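Local coordinates for protein amino Transferase (Eubacterium rectale, PDB 3ELE) that probably transfers amino groups between amino acids and keto acids, as a pyridoxal-5'-phosphate-dependent class I and II aminotransferase, at residues F97-S111 / R256-K269. Residues are numbered along the deposited sequence; the frame is centred on the assembly and turned at random.
With PLP (pyridoxal-5'-phosphate), chain E.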
loop_
_atom_site.group_PDB
_atom_site.type_symbol
_atom_site.label_atom_id
_atom_site.label_comp_id
_atom_site.label_asym_id
_atom_site.label_seq_id
_atom_site.Cartn_x
_atom_site.Cartn_y
_atom_site.Cartn_z
ATOM N N PHE A 97 10.536 -19.585 13.998
ATOM C CA PHE A 97 9.944 -19.157 12.731
ATOM C C PHE A 97 10.858 -19.497 11.549
ATOM O O PHE A 97 12.065 -19.689 11.704
ATOM C CB PHE A 97 9.702 -17.631 12.685
ATOM C CG PHE A 97 8.879 -17.108 13.812
ATOM C CD1 PHE A 97 7.575 -17.555 13.987
ATOM C CD2 PHE A 97 9.388 -16.145 14.691
ATOM C CE1 PHE A 97 6.805 -17.087 15.020
ATOM C CE2 PHE A 97 8.609 -15.651 15.732
ATOM C CZ PHE A 97 7.314 -16.128 15.890
ATOM N N ASN A 98 10.245 -19.590 10.372
ATOM C CA ASN A 98 10.968 -19.731 9.103
ATOM C C ASN A 98 10.487 -18.604 8.183
ATOM O O ASN A 98 9.581 -17.862 8.549
ATOM C CB ASN A 98 10.810 -21.153 8.520
ATOM C CG ASN A 98 9.380 -21.516 8.197
ATOM O OD1 ASN A 98 8.651 -20.757 7.550
ATOM N ND2 ASN A 98 8.975 -22.713 8.608
ATOM N N ALA A 99 11.084 -18.483 7.000
ATOM C CA ALA A 99 10.707 -17.436 6.020
ATOM C C ALA A 99 9.182 -17.388 5.748
ATOM O O ALA A 99 8.573 -16.305 5.680
ATOM C CB ALA A 99 11.458 -17.652 4.706
ATOM N N ASP A 100 8.562 -18.562 5.654
ATOM C CA ASP A 100 7.128 -18.671 5.344
ATOM C C ASP A 100 6.151 -18.236 6.448
ATOM O O ASP A 100 4.948 -18.283 6.232
ATOM C CB ASP A 100 6.786 -20.090 4.851
ATOM C CG ASP A 100 7.476 -20.436 3.543
ATOM O OD1 ASP A 100 7.790 -19.519 2.756
ATOM O OD2 ASP A 100 7.695 -21.636 3.290
ATOM N N ASN A 101 6.658 -17.865 7.626
ATOM C CA ASN A 101 5.841 -17.293 8.685
ATOM C C ASN A 101 5.682 -15.762 8.482
ATOM O O ASN A 101 4.883 -15.149 9.189
ATOM C CB ASN A 101 6.460 -17.584 10.079
ATOM C CG ASN A 101 6.305 -19.035 10.515
ATOM O OD1 ASN A 101 7.285 -19.746 10.680
ATOM N ND2 ASN A 101 5.079 -19.470 10.701
ATOM N N LEU A 102 6.415 -15.163 7.527
ATOM C CA LEU A 102 6.417 -13.702 7.298
ATOM C C LEU A 102 5.715 -13.297 6.016
ATOM O O LEU A 102 5.713 -14.065 5.044
ATOM C CB LEU A 102 7.854 -13.159 7.264
ATOM C CG LEU A 102 8.643 -12.941 8.562
ATOM C CD1 LEU A 102 7.911 -11.910 9.431
ATOM C CD2 LEU A 102 8.895 -14.218 9.330
ATOM N N TYR A 103 5.096 -12.111 6.041
ATOM C CA TYR A 103 4.493 -11.481 4.849
ATOM C C TYR A 103 4.963 -10.030 4.885
ATOM O O TYR A 103 4.603 -9.315 5.814
ATOM C CB TYR A 103 2.965 -11.594 4.881
ATOM C CG TYR A 103 2.261 -11.013 3.677
ATOM C CD1 TYR A 103 1.981 -9.658 3.602
ATOM C CD2 TYR A 103 1.857 -11.810 2.622
ATOM C CE1 TYR A 103 1.340 -9.100 2.508
ATOM C CE2 TYR A 103 1.222 -11.262 1.522
ATOM C CZ TYR A 103 0.956 -9.904 1.471
ATOM O OH TYR A 103 0.317 -9.325 0.392
HETATM N N MSE A 104 5.753 -9.604 3.899
HETATM C CA MSE A 104 6.317 -8.251 3.884
HETATM C C MSE A 104 5.254 -7.242 3.444
HETATM O O MSE A 104 4.582 -7.450 2.438
HETATM C CB MSE A 104 7.557 -8.151 2.989
HETATM C CG MSE A 104 8.672 -9.171 3.322
HETATM SE SE MSE A 104 9.201 -9.210 5.173
HETATM C CE MSE A 104 9.958 -7.433 5.292
ATOM N N THR A 105 5.135 -6.162 4.213
ATOM C CA THR A 105 4.106 -5.143 4.012
ATOM C C THR A 105 4.710 -3.751 3.857
ATOM O O THR A 105 5.900 -3.546 4.071
ATOM C CB THR A 105 3.101 -5.120 5.191
ATOM O OG1 THR A 105 3.787 -4.734 6.392
ATOM C CG2 THR A 105 2.400 -6.475 5.378
HETATM N N MSE A 106 3.845 -2.807 3.511
HETATM C CA MSE A 106 4.189 -1.414 3.317
HETATM C C MSE A 106 3.890 -0.606 4.574
HETATM O O MSE A 106 3.113 0.355 4.544
HETATM C CB MSE A 106 3.448 -0.902 2.082
HETATM C CG MSE A 106 3.882 -1.722 0.831
HETATM SE SE MSE A 106 3.266 -0.990 -0.789
HETATM C CE MSE A 106 1.476 -1.388 -0.522
ATOM N N GLY A 107 4.525 -1.009 5.679
ATOM C CA GLY A 107 4.360 -0.382 6.984
ATOM C C GLY A 107 3.297 -1.038 7.843
ATOM O O GLY A 107 2.557 -1.926 7.390
ATOM N N ALA A 108 3.256 -0.592 9.102
ATOM C CA ALA A 108 2.334 -1.080 10.110
ATOM C C ALA A 108 0.867 -0.828 9.776
ATOM O O ALA A 108 0.049 -1.648 10.120
ATOM C CB ALA A 108 2.668 -0.488 11.478
ATOM N N ALA A 109 0.537 0.297 9.133
ATOM C CA ALA A 109 -0.860 0.570 8.708
ATOM C C ALA A 109 -1.340 -0.481 7.721
ATOM O O ALA A 109 -2.504 -0.846 7.733
ATOM C CB ALA A 109 -0.997 1.948 8.090
ATOM N N ALA A 110 -0.440 -0.935 6.845
ATOM C CA ALA A 110 -0.749 -1.992 5.889
ATOM C C ALA A 110 -0.891 -3.345 6.623
ATOM O O ALA A 110 -1.795 -4.100 6.327
ATOM C CB ALA A 110 0.308 -2.062 4.801
ATOM N N SER A 111 -0.027 -3.608 7.603
ATOM C CA SER A 111 -0.055 -4.855 8.383
ATOM C C SER A 111 -1.369 -4.982 9.151
ATOM O O SER A 111 -2.027 -6.019 9.097
ATOM C CB SER A 111 1.142 -4.932 9.359
ATOM O OG SER A 111 2.394 -4.990 8.684
ATOM N N ARG A 256 7.857 2.950 4.142
ATOM C CA ARG A 256 6.764 1.963 4.086
ATOM C C ARG A 256 7.277 0.524 3.989
ATOM O O ARG A 256 7.208 -0.107 2.937
ATOM C CB ARG A 256 5.775 2.295 2.924
ATOM C CG ARG A 256 5.418 3.777 2.737
ATOM C CD ARG A 256 5.058 4.461 4.035
ATOM N NE ARG A 256 3.902 3.864 4.681
ATOM C CZ ARG A 256 3.713 3.671 5.988
ATOM N NH1 ARG A 256 4.651 3.902 6.886
ATOM N NH2 ARG A 256 2.566 3.132 6.388
ATOM N N ILE A 257 7.842 0.032 5.082
ATOM C CA ILE A 257 8.347 -1.348 5.133
ATOM C C ILE A 257 8.090 -1.976 6.503
ATOM O O ILE A 257 8.492 -1.454 7.542
ATOM C CB ILE A 257 9.844 -1.408 4.694
ATOM C CG1 ILE A 257 10.377 -2.855 4.673
ATOM C CG2 ILE A 257 10.723 -0.457 5.554
ATOM C CD1 ILE A 257 9.663 -3.798 3.747
ATOM N N GLY A 258 7.375 -3.091 6.493
ATOM C CA GLY A 258 7.107 -3.812 7.706
ATOM C C GLY A 258 6.695 -5.225 7.397
ATOM O O GLY A 258 7.012 -5.746 6.327
ATOM N N TYR A 259 5.970 -5.836 8.319
ATOM C CA TYR A 259 5.512 -7.198 8.100
ATOM C C TYR A 259 4.360 -7.593 8.988
ATOM O O TYR A 259 4.017 -6.877 9.941
ATOM C CB TYR A 259 6.660 -8.219 8.274
ATOM C CG TYR A 259 7.327 -8.284 9.651
ATOM C CD1 TYR A 259 6.697 -8.920 10.742
ATOM C CD2 TYR A 259 8.611 -7.763 9.854
ATOM C CE1 TYR A 259 7.307 -9.004 11.998
ATOM C CE2 TYR A 259 9.241 -7.862 11.117
ATOM C CZ TYR A 259 8.576 -8.486 12.176
ATOM O OH TYR A 259 9.165 -8.580 13.417
ATOM N N VAL A 260 3.762 -8.722 8.603
ATOM C CA VAL A 260 2.775 -9.455 9.370
ATOM C C VAL A 260 3.445 -10.825 9.609
ATOM O O VAL A 260 3.896 -11.488 8.658
ATOM C CB VAL A 260 1.431 -9.646 8.656
ATOM C CG1 VAL A 260 0.522 -10.574 9.488
ATOM C CG2 VAL A 260 0.738 -8.282 8.434
ATOM N N LEU A 261 3.506 -11.229 10.871
ATOM C CA LEU A 261 4.103 -12.495 11.264
ATOM C C LEU A 261 2.956 -13.433 11.606
ATOM O O LEU A 261 2.134 -13.100 12.476
ATOM C CB LEU A 261 5.007 -12.264 12.466
ATOM C CG LEU A 261 5.681 -13.422 13.182
ATOM C CD1 LEU A 261 6.510 -14.257 12.251
ATOM C CD2 LEU A 261 6.508 -12.838 14.326
ATOM N N VAL A 262 2.884 -14.568 10.902
ATOM C CA VAL A 262 1.833 -15.606 11.104
ATOM C C VAL A 262 2.494 -16.909 11.650
ATOM O O VAL A 262 2.977 -17.724 10.856
ATOM C CB VAL A 262 1.049 -15.896 9.795
ATOM C CG1 VAL A 262 -0.088 -16.897 10.044
ATOM C CG2 VAL A 262 0.458 -14.615 9.208
ATOM N N PRO A 263 2.501 -17.125 12.991
ATOM C CA PRO A 263 3.107 -18.356 13.565
ATOM C C PRO A 263 2.467 -19.661 13.096
ATOM O O PRO A 263 1.309 -19.665 12.696
ATOM C CB PRO A 263 2.887 -18.188 15.086
ATOM C CG PRO A 263 2.638 -16.743 15.279
ATOM C CD PRO A 263 1.955 -16.269 14.056
ATOM N N ASP A 264 3.227 -20.750 13.159
ATOM C CA ASP A 264 2.711 -22.076 12.836
ATOM C C ASP A 264 1.663 -22.536 13.858
ATOM O O ASP A 264 0.759 -23.276 13.489
ATOM C CB ASP A 264 3.838 -23.135 12.721
ATOM C CG ASP A 264 4.641 -23.034 11.422
ATOM O OD1 ASP A 264 4.409 -22.135 10.582
ATOM O OD2 ASP A 264 5.532 -23.894 11.241
ATOM N N GLU A 265 1.746 -22.039 15.101
ATOM C CA GLU A 265 0.852 -22.451 16.193
ATOM C C GLU A 265 -0.531 -21.825 16.173
ATOM O O GLU A 265 -1.328 -22.129 17.041
ATOM C CB GLU A 265 1.510 -22.272 17.581
ATOM C CG GLU A 265 2.741 -23.171 17.818
ATOM C CD GLU A 265 3.956 -22.783 16.991
ATOM O OE1 GLU A 265 4.116 -21.588 16.675
ATOM O OE2 GLU A 265 4.756 -23.665 16.652
ATOM N N VAL A 266 -0.828 -20.948 15.213
ATOM C CA VAL A 266 -2.197 -20.457 15.018
ATOM C C VAL A 266 -3.050 -21.671 14.623
ATOM O O VAL A 266 -2.495 -22.665 14.119
ATOM C CB VAL A 266 -2.322 -19.321 13.963
ATOM C CG1 VAL A 266 -1.630 -18.062 14.457
ATOM C CG2 VAL A 266 -1.784 -19.738 12.583
ATOM N N TYR A 267 -4.363 -21.587 14.869
ATOM C CA TYR A 267 -5.349 -22.673 14.622
ATOM C C TYR A 267 -5.135 -23.424 13.285
ATOM O O TYR A 267 -5.254 -24.646 13.236
ATOM C CB TYR A 267 -6.816 -22.128 14.728
ATOM C CG TYR A 267 -7.232 -21.355 13.492
ATOM C CD1 TYR A 267 -6.652 -20.096 13.186
ATOM C CD2 TYR A 267 -8.099 -21.917 12.557
ATOM C CE1 TYR A 267 -6.977 -19.418 12.003
ATOM C CE2 TYR A 267 -8.426 -21.238 11.381
ATOM C CZ TYR A 267 -7.860 -19.981 11.116
ATOM O OH TYR A 267 -8.180 -19.297 9.966
ATOM N N ASP A 268 -4.804 -22.674 12.226
ATOM C CA ASP A 268 -4.558 -23.208 10.876
ATOM C C ASP A 268 -3.696 -22.167 10.119
ATOM O O ASP A 268 -4.226 -21.244 9.511
ATOM C CB ASP A 268 -5.910 -23.499 10.169
ATOM C CG ASP A 268 -5.764 -24.304 8.873
ATOM O OD1 ASP A 268 -4.732 -24.227 8.170
ATOM O OD2 ASP A 268 -6.722 -25.035 8.551
ATOM N N LYS A 269 -2.370 -22.312 10.205
ATOM C CA LYS A 269 -1.419 -21.391 9.559
ATOM C C LYS A 269 -1.622 -21.270 8.070
ATOM O O LYS A 269 -1.670 -20.160 7.562
ATOM C CB LYS A 269 0.037 -21.769 9.875
ATOM C CG LYS A 269 1.080 -20.740 9.422
ATOM C CD LYS A 269 1.674 -21.027 8.055
ATOM C CE LYS A 269 2.549 -19.907 7.603
ATOM N NZ LYS A 269 3.045 -20.176 6.228
HETATM N N1 PLP E . 0.784 1.818 15.409
HETATM C C2 PLP E . 1.026 2.831 16.340
HETATM C C2A PLP E . 0.632 2.621 17.766
HETATM C C3 PLP E . 1.663 4.025 15.942
HETATM O O3 PLP E . 1.921 5.019 16.855
HETATM C C4 PLP E . 2.024 4.224 14.589
HETATM C C4A PLP E . 2.276 5.661 14.171
HETATM O O4A PLP E . 1.334 6.376 13.826
HETATM C C5 PLP E . 1.767 3.171 13.658
HETATM C C6 PLP E . 1.141 1.972 14.080
HETATM C C5A PLP E . 2.082 3.287 12.181
HETATM O O4P PLP E . 3.348 2.817 11.840
HETATM P P PLP E . 3.722 2.766 10.272
HETATM O O1P PLP E . 4.615 1.589 10.003
HETATM O O2P PLP E . 4.513 3.991 9.918
HETATM O O3P PLP E . 2.507 2.685 9.406
HETATM O O HOH W 1 6.193 -21.679 8.042
HETATM O O HOH W 2 0.807 1.655 4.103
#
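The amide of N101 bridges two acceptors on 256-269: ND2 gives one hydrogen bond to V262 O at 2.7 Å, lying in the amide plane, and another to D264 OD1 at 2.8 Å, which it meets from above the carboxylate plane. OD1 of the same amide accepts N98 N on a lone pair, so the group is fixed against rotation. With an alanine in place of N101, V262 O and D264 OD1 would probably lose this donor and the turn P263-V266 could drift from the 3-10 segment 99-101. Next to it, K269 NZ reaches D100 O, while the D100 carboxylate turns to R82.

Between these ends, strands 102-105 and 258-261 pair antiparallel, with Y103/V260 and T105/G258 as hydrogen-bonded pairs. On one face L261, its CG anti to the backbone N (chi1 175°), sets CD1 over the centre of the F97 ring, 3.9 Å from the centroid, and P263 CB sits at that ring's edge. L102 CD1 lies over the Y259 ring, offset toward the rim. On the other face V260 CG2 presses tightly on S111 CB (3.5 Å), and S111 OG donates to Y259 O from above the carbonyl plane.

Beyond the strands, the R256 guanidinium lies with one face over G107 CA and its edge to the cofactor phosphate: NH1 bonds PLP O2P at 3.0 Å and also P253 O, and NH2 bonds PLP O3P. A108 N and A109 N, at the start of helix 108-119, donate to PLP O1P and O3P; S245, S247 and Y72 of the second subunit are among its other partners.

Strand 102-105 borders the seven-stranded sheet, with 240-245 beyond 258-261; helix 79-93 packs on L102, M104 and Y259, and helix 269-282 on Y103.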